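Long-range contacts in microtubule-associated protein 1A/1B, light chain 3, putative (Trypanosoma brucei, PDB 3H9D), which is a ubiquitin-like ATG8 family protein that probably becomes conjugated to a membrane phospholipid and takes part in autophagy-like processes of the parasite: residues Ser19-Val24 / Asp105-Met110; Ile35-Tyr40 / Tyr109-Gly114; Asp57-Gln62 / Ser91-Asp96. One frame throughout, in Å; residues are numbered along the deposited sequence.

Contact 1: residues Ser19-Val24 / Asp105-Met110; sequences SDAAKV and DGFLYM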
loop_
_atom_site.group_PDB
_atom_site.type_symbol
_atom_site.label_atom_id
_atom_site.label_comp_id
_atom_site.label_asym_id
_atom_site.label_seq_id
_atom_site.Cartn_x
_atom_site.Cartn_y
_atom_site.Cartn_z
ATOM N N SER A 19 14.305 -4.895 3.845
ATOM C CA SER A 19 15.765 -4.799 3.881
ATOM C C SER A 19 16.247 -3.533 4.581
ATOM O O SER A 19 17.317 -3.525 5.194
ATOM C CB SER A 19 16.344 -4.875 2.466
ATOM O OG SER A 19 16.079 -6.145 1.900
ATOM N N ASP A 20 15.471 -2.461 4.456
ATOM C CA ASP A 20 15.790 -1.193 5.094
ATOM C C ASP A 20 15.674 -1.345 6.614
ATOM O O ASP A 20 16.602 -1.014 7.338
ATOM C CB ASP A 20 14.872 -0.081 4.574
ATOM C CG ASP A 20 15.302 1.303 5.025
ATOM O OD1 ASP A 20 16.373 1.438 5.658
ATOM O OD2 ASP A 20 14.567 2.276 4.743
ATOM N N ALA A 21 14.540 -1.867 7.080
ATOM C CA ALA A 21 14.276 -2.020 8.509
ATOM C C ALA A 21 15.282 -2.954 9.185
ATOM O O ALA A 21 15.594 -2.783 10.367
ATOM C CB ALA A 21 12.867 -2.527 8.728
ATOM N N ALA A 22 15.777 -3.936 8.434
ATOM C CA ALA A 22 16.692 -4.933 8.984
ATOM C C ALA A 22 18.110 -4.396 9.041
ATOM O O ALA A 22 18.861 -4.738 9.954
ATOM C CB ALA A 22 16.622 -6.240 8.192
ATOM N N LYS A 23 18.459 -3.546 8.076
ATOM C CA LYS A 23 19.748 -2.854 8.041
ATOM C C LYS A 23 19.833 -1.778 9.129
ATOM O O LYS A 23 20.932 -1.418 9.573
ATOM C CB LYS A 23 19.987 -2.216 6.664
ATOM C CG LYS A 23 21.461 -1.958 6.346
ATOM C CD LYS A 23 21.672 -1.242 5.011
ATOM C CE LYS A 23 21.829 0.275 5.188
ATOM N NZ LYS A 23 22.584 0.925 4.066
ATOM N N VAL A 24 18.673 -1.259 9.532
ATOM C CA VAL A 24 18.578 -0.288 10.626
ATOM C C VAL A 24 18.895 -0.951 11.972
ATOM O O VAL A 24 19.682 -0.423 12.758
ATOM C CB VAL A 24 17.181 0.402 10.660
ATOM C CG1 VAL A 24 16.874 0.980 12.042
ATOM C CG2 VAL A 24 17.099 1.487 9.600
ATOM N N ASP A 105 7.132 -5.734 7.419
ATOM C CA ASP A 105 8.394 -5.221 6.883
ATOM C C ASP A 105 9.421 -4.833 7.960
ATOM O O ASP A 105 10.583 -4.563 7.640
ATOM C CB ASP A 105 8.166 -4.086 5.864
ATOM C CG ASP A 105 7.547 -2.837 6.475
ATOM O OD1 ASP A 105 7.476 -2.712 7.720
ATOM O OD2 ASP A 105 7.126 -1.963 5.688
ATOM N N GLY A 106 8.991 -4.827 9.226
ATOM C CA GLY A 106 9.880 -4.538 10.360
ATOM C C GLY A 106 9.766 -3.117 10.888
ATOM O O GLY A 106 10.376 -2.777 11.909
ATOM N N PHE A 107 8.993 -2.290 10.180
ATOM C CA PHE A 107 8.742 -0.904 10.572
ATOM C C PHE A 107 7.530 -0.834 11.485
ATOM O O PHE A 107 6.611 -1.639 11.359
ATOM C CB PHE A 107 8.496 -0.015 9.342
ATOM C CG PHE A 107 9.753 0.449 8.656
ATOM C CD1 PHE A 107 10.079 -0.014 7.380
ATOM C CD2 PHE A 107 10.608 1.365 9.277
ATOM C CE1 PHE A 107 11.253 0.415 6.733
ATOM C CE2 PHE A 107 11.777 1.803 8.643
ATOM C CZ PHE A 107 12.103 1.322 7.363
ATOM N N LEU A 108 7.545 0.118 12.413
ATOM C CA LEU A 108 6.352 0.476 13.165
ATOM C C LEU A 108 5.722 1.690 12.502
ATOM O O LEU A 108 6.339 2.750 12.438
ATOM C CB LEU A 108 6.688 0.789 14.632
ATOM C CG LEU A 108 5.560 1.330 15.529
ATOM C CD1 LEU A 108 4.552 0.234 15.848
ATOM C CD2 LEU A 108 6.109 1.937 16.814
ATOM N N TYR A 109 4.497 1.532 12.006
ATOM C CA TYR A 109 3.798 2.636 11.342
ATOM C C TYR A 109 2.967 3.440 12.327
ATOM O O TYR A 109 2.033 2.926 12.940
ATOM C CB TYR A 109 2.928 2.127 10.181
ATOM C CG TYR A 109 3.736 1.675 8.996
ATOM C CD1 TYR A 109 4.398 0.443 8.999
ATOM C CD2 TYR A 109 3.856 2.483 7.878
ATOM C CE1 TYR A 109 5.164 0.035 7.905
ATOM C CE2 TYR A 109 4.605 2.077 6.778
ATOM C CZ TYR A 109 5.256 0.858 6.796
ATOM O OH TYR A 109 6.001 0.478 5.697
ATOM N N MET A 110 3.306 4.710 12.469
ATOM C CA MET A 110 2.596 5.570 13.405
ATOM C C MET A 110 1.973 6.705 12.645
ATOM O O MET A 110 2.476 7.081 11.595
ATOM C CB MET A 110 3.544 6.127 14.469
ATOM C CG MET A 110 4.327 5.070 15.219
ATOM S SD MET A 110 5.375 5.789 16.486
ATOM C CE MET A 110 4.146 6.372 17.655
#
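Ala21 presses its methyl against the turn that precedes strand 108-113 and against the ring that follows this turn. Its CB lies over one face of Phe107, displaced toward the rim, in a CH-pi contact 4.0 Å from the ring centroid. The same CB sits 3.2 Å from Asp105 O, and the carbonyl carbon of Gly106 lies beside it, so the methyl touches both the turn and the ring. Asp20, one residue earlier on the helix, reaches the rim of the ring instead: its OD2 stands near the ring plane, 3.7 Å from Phe107 CZ, with carboxylate and ring planes turned 79° apart. That carboxylate has its main partner elsewhere, in a salt bridge with Lys51.

No hydrogen bond links the two segments; the turn is shaped internally and tied to the helix through Arg17. Asp105 OD1 accepts from Phe107 N at 2.9 Å, closing an Asx turn around Gly106, whose positive phi of 100° is readily adopted by glycine. The other oxygen, Asp105 OD2, receives Tyr109 OH at 2.7 Å on its syn side and forms a salt bridge with Arg17 of the same helix as Ala21. Phe107 has CG anti to its carbonyl carbon (chi1 -82°), which carries the ring back toward the helix.

Beyond the ring, Pro33 and Ile35 of strand 31-38 also touch Phe107, and Tyr98 OH bonds to Gly106 O. The contact thus sets helix 14-27, the second of the two N-terminal helices that ATG8 proteins add to the ubiquitin-like fold, against the turn that leads into strand 108-113.

Contact 2: residues Ile35-Tyr40 / Tyr109-Gly114; sequences ICEKVY and YMKYSG
Ile35 O and Met110 N form the shortest of four backbone hydrogen bonds between these parallel strands, 2.7 Å long and nearly straight. Glu37 N to Met110 O, Tyr112 N to Glu37 O and Val39 N to Tyr112 O continue the ladder. Lys111 adds a side-chain bond: its chain, bent at chi2 and chi3, folds back over the neighbouring strand and brings NZ to 3.1 Å from Lys38 O, approaching from above the carbonyl plane. A water bridges this NZ and Lys38 O as well, giving the ammonium and the carbonyl a second link.

The Glu37 carboxylate stays beyond salt-bridge distance of Lys111, with OE2 4.4 Å from NZ. Its OE2 instead receives Ser6 OG and a water that also donates to Met110 O, while OE1 takes Tyr8 N.

Beside Glu37 and Lys111, Ile35 CG1 lies over one face of the Tyr109 ring, 4.2 Å from its centroid. On the face of the sheet that bears Cys36 and Met110, Tyr112 swings its ring across to the partner strand (chi1 61°), and Lys38 CA lies over one face of it, 3.8 Å from the centroid. Cys36 SG approaches the same ring obliquely, 3.9 Å from Tyr112 CD2, and Tyr112 OH bonds to Gly45 O. Phe63 and Leu67 of helix 60-71 cover Cys36.

These parallel central strands are a hallmark of the ubiquitin-like fold. The face toward helix 60-71 is largely apolar; the opposite one mixes the Ile35-Tyr109 packing with watered charges, where the Lys111 ammonium would probably help to stabilise the negative charge of Glu37.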
loop_
_atom_site.group_PDB
_atom_site.type_symbol
_atom_site.label_atom_id
_atom_site.label_comp_id
_atom_site.label_asym_id
_atom_site.label_seq_id
_atom_site.Cartn_x
_atom_site.Cartn_y
_atom_site.Cartn_z
ATOM N N ILE A 35 8.050 4.552 11.065
ATOM C CA ILE A 35 7.470 5.405 10.006
ATOM C C ILE A 35 6.401 6.301 10.645
ATOM O O ILE A 35 5.506 5.814 11.324
ATOM C CB ILE A 35 6.864 4.572 8.817
ATOM C CG1 ILE A 35 7.902 3.631 8.197
ATOM C CG2 ILE A 35 6.236 5.484 7.726
ATOM C CD1 ILE A 35 9.085 4.331 7.565
ATOM N N CYS A 36 6.498 7.606 10.422
ATOM C CA CYS A 36 5.626 8.558 11.104
ATOM C C CYS A 36 4.947 9.494 10.118
ATOM O O CYS A 36 5.593 10.384 9.544
ATOM C CB CYS A 36 6.434 9.353 12.136
ATOM S SG CYS A 36 5.509 9.809 13.602
ATOM N N GLU A 37 3.638 9.303 9.924
ATOM C CA GLU A 37 2.902 10.066 8.908
ATOM C C GLU A 37 1.684 10.795 9.470
ATOM O O GLU A 37 1.115 10.365 10.447
ATOM C CB GLU A 37 2.512 9.139 7.748
ATOM C CG GLU A 37 3.713 8.487 7.041
ATOM C CD GLU A 37 3.287 7.433 6.035
ATOM O OE1 GLU A 37 3.251 7.740 4.826
ATOM O OE2 GLU A 37 2.961 6.312 6.457
ATOM N N LYS A 38 1.291 11.918 8.869
ATOM C CA LYS A 38 0.141 12.656 9.390
ATOM C C LYS A 38 -1.163 11.879 9.228
ATOM O O LYS A 38 -1.394 11.256 8.185
ATOM C CB LYS A 38 0.016 14.069 8.784
ATOM C CG LYS A 38 -0.471 14.119 7.363
ATOM C CD LYS A 38 -0.858 15.514 6.928
ATOM C CE LYS A 38 -2.326 15.804 7.205
ATOM N NZ LYS A 38 -2.681 17.166 6.740
ATOM N N VAL A 39 -1.997 11.914 10.269
ATOM C CA VAL A 39 -3.408 11.534 10.155
ATOM C C VAL A 39 -4.035 12.327 9.003
ATOM O O VAL A 39 -3.963 13.558 8.984
ATOM C CB VAL A 39 -4.180 11.812 11.482
ATOM C CG1 VAL A 39 -5.701 11.697 11.288
ATOM C CG2 VAL A 39 -3.706 10.881 12.600
ATOM N N TYR A 40 -4.634 11.615 8.048
ATOM C CA TYR A 40 -5.302 12.233 6.884
ATOM C C TYR A 40 -6.159 13.462 7.241
ATOM O O TYR A 40 -6.026 14.516 6.610
ATOM C CB TYR A 40 -6.123 11.176 6.107
ATOM C CG TYR A 40 -7.206 11.744 5.216
ATOM C CD1 TYR A 40 -6.917 12.184 3.924
ATOM C CD2 TYR A 40 -8.520 11.846 5.671
ATOM C CE1 TYR A 40 -7.915 12.719 3.105
ATOM C CE2 TYR A 40 -9.517 12.379 4.874
ATOM C CZ TYR A 40 -9.216 12.813 3.589
ATOM O OH TYR A 40 -10.224 13.340 2.796
ATOM N N TYR A 109 4.497 1.532 12.006
ATOM C CA TYR A 109 3.798 2.636 11.342
ATOM C C TYR A 109 2.967 3.440 12.327
ATOM O O TYR A 109 2.033 2.926 12.940
ATOM C CB TYR A 109 2.928 2.127 10.181
ATOM C CG TYR A 109 3.736 1.675 8.996
ATOM C CD1 TYR A 109 4.398 0.443 8.999
ATOM C CD2 TYR A 109 3.856 2.483 7.878
ATOM C CE1 TYR A 109 5.164 0.035 7.905
ATOM C CE2 TYR A 109 4.605 2.077 6.778
ATOM C CZ TYR A 109 5.256 0.858 6.796
ATOM O OH TYR A 109 6.001 0.478 5.697
ATOM N N MET A 110 3.306 4.710 12.469
ATOM C CA MET A 110 2.596 5.570 13.405
ATOM C C MET A 110 1.973 6.705 12.645
ATOM O O MET A 110 2.476 7.081 11.595
ATOM C CB MET A 110 3.544 6.127 14.469
ATOM C CG MET A 110 4.327 5.070 15.219
ATOM S SD MET A 110 5.375 5.789 16.486
ATOM C CE MET A 110 4.146 6.372 17.655
ATOM N N LYS A 111 0.865 7.223 13.166
ATOM C CA LYS A 111 0.264 8.459 12.678
ATOM C C LYS A 111 0.350 9.492 13.784
ATOM O O LYS A 111 0.444 9.145 14.958
ATOM C CB LYS A 111 -1.206 8.249 12.292
ATOM C CG LYS A 111 -1.478 7.102 11.332
ATOM C CD LYS A 111 -1.780 7.593 9.928
ATOM C CE LYS A 111 -0.520 7.714 9.085
ATOM N NZ LYS A 111 -0.819 8.258 7.737
ATOM N N TYR A 112 0.315 10.761 13.409
ATOM C CA TYR A 112 0.311 11.850 14.380
ATOM C C TYR A 112 -0.740 12.890 14.015
ATOM O O TYR A 112 -1.063 13.091 12.837
ATOM C CB TYR A 112 1.710 12.504 14.512
ATOM C CG TYR A 112 2.222 13.125 13.224
ATOM C CD1 TYR A 112 1.976 14.466 12.933
ATOM C CD2 TYR A 112 2.938 12.370 12.292
ATOM C CE1 TYR A 112 2.416 15.034 11.756
ATOM C CE2 TYR A 112 3.399 12.948 11.106
ATOM C CZ TYR A 112 3.117 14.270 10.850
ATOM O OH TYR A 112 3.544 14.858 9.700
ATOM N N SER A 113 -1.267 13.555 15.037
ATOM C CA SER A 113 -2.248 14.606 14.837
ATOM C C SER A 113 -2.154 15.618 15.961
ATOM O O SER A 113 -1.873 15.255 17.103
ATOM C CB SER A 113 -3.665 14.013 14.793
ATOM O OG SER A 113 -4.631 15.036 14.652
ATOM N N GLY A 114 -2.409 16.882 15.631
ATOM C CA GLY A 114 -2.649 17.911 16.633
ATOM C C GLY A 114 -4.128 17.900 16.979
ATOM O O GLY A 114 -4.823 16.920 16.710
HETATM O O HOH W 1 2.542 5.695 9.140
HETATM O O HOH W 2 -0.185 10.558 5.880
#

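Contact 3: residues Asp57-Gln62 / Ser91-Asp96; sequences DLTVGQ and SAQMAD
Leu58 O accepts from Met94 N at 2.9 Å, the first of two backbone bonds that join the loop leading into helix 60-71 to the one leading into helix 94-101. The side chains follow suit, with Leu58 CB packing on Met94 CG at 4.2 Å.

Thr59 comes next and lies close to Gln93, their CA atoms 4.2 Å apart. Its methyl CG2 turns to the terminal amide of Gln93, coming within 3.6 Å of Gln93 NE2; the Gln93 chain bends at chi2 to reach it. The hydroxyl serves its own helix. With OG1 between the backbone N and the carbonyl carbon (chi1 55°), Thr59 accepts from Gln62 N, while Gln62 OE1 is gripped by two donors, Thr59 N at 2.9 Å and Thr59 OG1. This reciprocal pairing is a capping box, with Thr59 as N-cap. Gln93 holds the N-cap position of the other helix, so the single bridge between Thr59 and Gln93 ties two helix starts together, in the ubiquitin-like fold where helices 60-71 and 94-101 meet beside the sheet.

Val60, already in the helix, returns the second backbone bond: its N donates to Ala92 O at 2.7 Å, nearly straight at 165°. Val60 CG2 touches the methyl of Ala92, 3.8 Å from its CB, and also meets Met94 SD at 4.0 Å. Ile97 of helix 94-101 contacts both Val60 and Ala92. Met94 runs on past Val60 to Ile34, Leu108 and Met110 of the sheet. At Gly61 a further backbone hydrogen bond reaches Ser90.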
loop_
_atom_site.group_PDB
_atom_site.type_symbol
_atom_site.label_atom_id
_atom_site.label_comp_id
_atom_site.label_asym_id
_atom_site.label_seq_id
_atom_site.Cartn_x
_atom_site.Cartn_y
_atom_site.Cartn_z
ATOM N N ASP A 57 14.745 2.986 24.407
ATOM C CA ASP A 57 14.510 3.334 25.813
ATOM C C ASP A 57 13.493 4.468 25.980
ATOM O O ASP A 57 13.230 4.923 27.103
ATOM C CB ASP A 57 15.833 3.732 26.488
ATOM C CG ASP A 57 16.633 4.718 25.661
ATOM O OD1 ASP A 57 17.059 5.761 26.200
ATOM O OD2 ASP A 57 16.839 4.455 24.457
ATOM N N LEU A 58 12.923 4.923 24.867
ATOM C CA LEU A 58 11.958 6.006 24.895
ATOM C C LEU A 58 10.551 5.530 25.235
ATOM O O LEU A 58 10.146 4.423 24.873
ATOM C CB LEU A 58 11.965 6.768 23.566
ATOM C CG LEU A 58 12.771 8.070 23.501
ATOM C CD1 LEU A 58 14.184 7.930 24.045
ATOM C CD2 LEU A 58 12.792 8.637 22.096
ATOM N N THR A 59 9.826 6.369 25.969
ATOM C CA THR A 59 8.393 6.186 26.141
ATOM C C THR A 59 7.705 6.834 24.944
ATOM O O THR A 59 8.333 7.592 24.193
ATOM C CB THR A 59 7.867 6.833 27.446
ATOM O OG1 THR A 59 8.227 8.221 27.483
ATOM C CG2 THR A 59 8.421 6.121 28.673
ATOM N N VAL A 60 6.422 6.542 24.766
ATOM C CA VAL A 60 5.627 7.240 23.764
ATOM C C VAL A 60 5.757 8.748 23.976
ATOM O O VAL A 60 6.043 9.477 23.035
ATOM C CB VAL A 60 4.142 6.765 23.756
ATOM C CG1 VAL A 60 3.242 7.727 22.958
ATOM C CG2 VAL A 60 4.043 5.343 23.211
ATOM N N GLY A 61 5.594 9.196 25.221
ATOM C CA GLY A 61 5.691 10.616 25.563
ATOM C C GLY A 61 6.982 11.307 25.148
ATOM O O GLY A 61 6.967 12.471 24.739
ATOM N N GLN A 62 8.101 10.596 25.264
ATOM C CA GLN A 62 9.394 11.125 24.829
ATOM C C GLN A 62 9.528 11.203 23.309
ATOM O O GLN A 62 10.014 12.210 22.791
ATOM C CB GLN A 62 10.540 10.301 25.411
ATOM C CG GLN A 62 10.812 10.557 26.880
ATOM C CD GLN A 62 11.663 9.469 27.495
ATOM O OE1 GLN A 62 11.227 8.326 27.620
ATOM N NE2 GLN A 62 12.883 9.820 27.883
ATOM N N SER A 91 2.583 7.130 28.427
ATOM C CA SER A 91 3.175 6.279 29.464
ATOM C C SER A 91 3.789 5.006 28.890
ATOM O O SER A 91 4.696 4.418 29.489
ATOM C CB SER A 91 2.103 5.878 30.479
ATOM O OG SER A 91 1.160 6.918 30.673
ATOM N N ALA A 92 3.274 4.572 27.740
ATOM C CA ALA A 92 3.718 3.333 27.113
ATOM C C ALA A 92 5.174 3.411 26.652
ATOM O O ALA A 92 5.691 4.489 26.339
ATOM C CB ALA A 92 2.801 2.967 25.963
ATOM N N GLN A 93 5.831 2.257 26.634
ATOM C CA GLN A 93 7.212 2.163 26.195
ATOM C C GLN A 93 7.216 1.965 24.690
ATOM O O GLN A 93 6.607 1.017 24.197
ATOM C CB GLN A 93 7.904 0.966 26.861
ATOM C CG GLN A 93 7.885 0.953 28.394
ATOM C CD GLN A 93 8.507 2.196 29.030
ATOM O OE1 GLN A 93 8.035 2.665 30.072
ATOM N NE2 GLN A 93 9.572 2.728 28.414
ATOM N N MET A 94 7.898 2.846 23.957
ATOM C CA MET A 94 7.986 2.697 22.499
ATOM C C MET A 94 8.274 1.249 22.093
ATOM O O MET A 94 7.663 0.726 21.158
ATOM C CB MET A 94 9.034 3.642 21.903
ATOM C CG MET A 94 8.543 5.077 21.722
ATOM S SD MET A 94 7.125 5.211 20.614
ATOM C CE MET A 94 7.897 4.958 19.007
ATOM N N ALA A 95 9.169 0.605 22.842
ATOM C CA ALA A 95 9.655 -0.742 22.546
ATOM C C ALA A 95 8.639 -1.856 22.817
ATOM O O ALA A 95 8.816 -2.981 22.338
ATOM C CB ALA A 95 10.939 -0.996 23.308
ATOM N N ASP A 96 7.597 -1.548 23.596
ATOM C CA ASP A 96 6.422 -2.421 23.735
ATOM C C ASP A 96 5.478 -2.231 22.548
ATOM O O ASP A 96 4.916 -3.199 22.030
ATOM C CB ASP A 96 5.657 -2.133 25.036
ATOM C CG ASP A 96 6.355 -2.687 26.288
ATOM O OD1 ASP A 96 7.246 -3.564 26.176
ATOM O OD2 ASP A 96 5.986 -2.236 27.399
#

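Overall arrangement
Contacts 1 and 2 are buried and share strand 108-113: contact 1 sets helix 14-27 against the turn leading into it, and contact 2 pairs residues 109-112 with strand 31-38. Leu108 O and Ile35 N probably hydrogen-bond where they meet, and Phe107 packs on Ile35. Contact 3 is only partly buried and lies within the chain loop that either of the others closes; Met94 CE reaches Met110 SD, joining it to the sheet. Contact 1 has no hydrogen bond across it and rests on a methyl and a ring; contact 2 combines a backbone ladder with a lysine bond and bridging waters; contact 3 relies on two backbone bonds between helix starts.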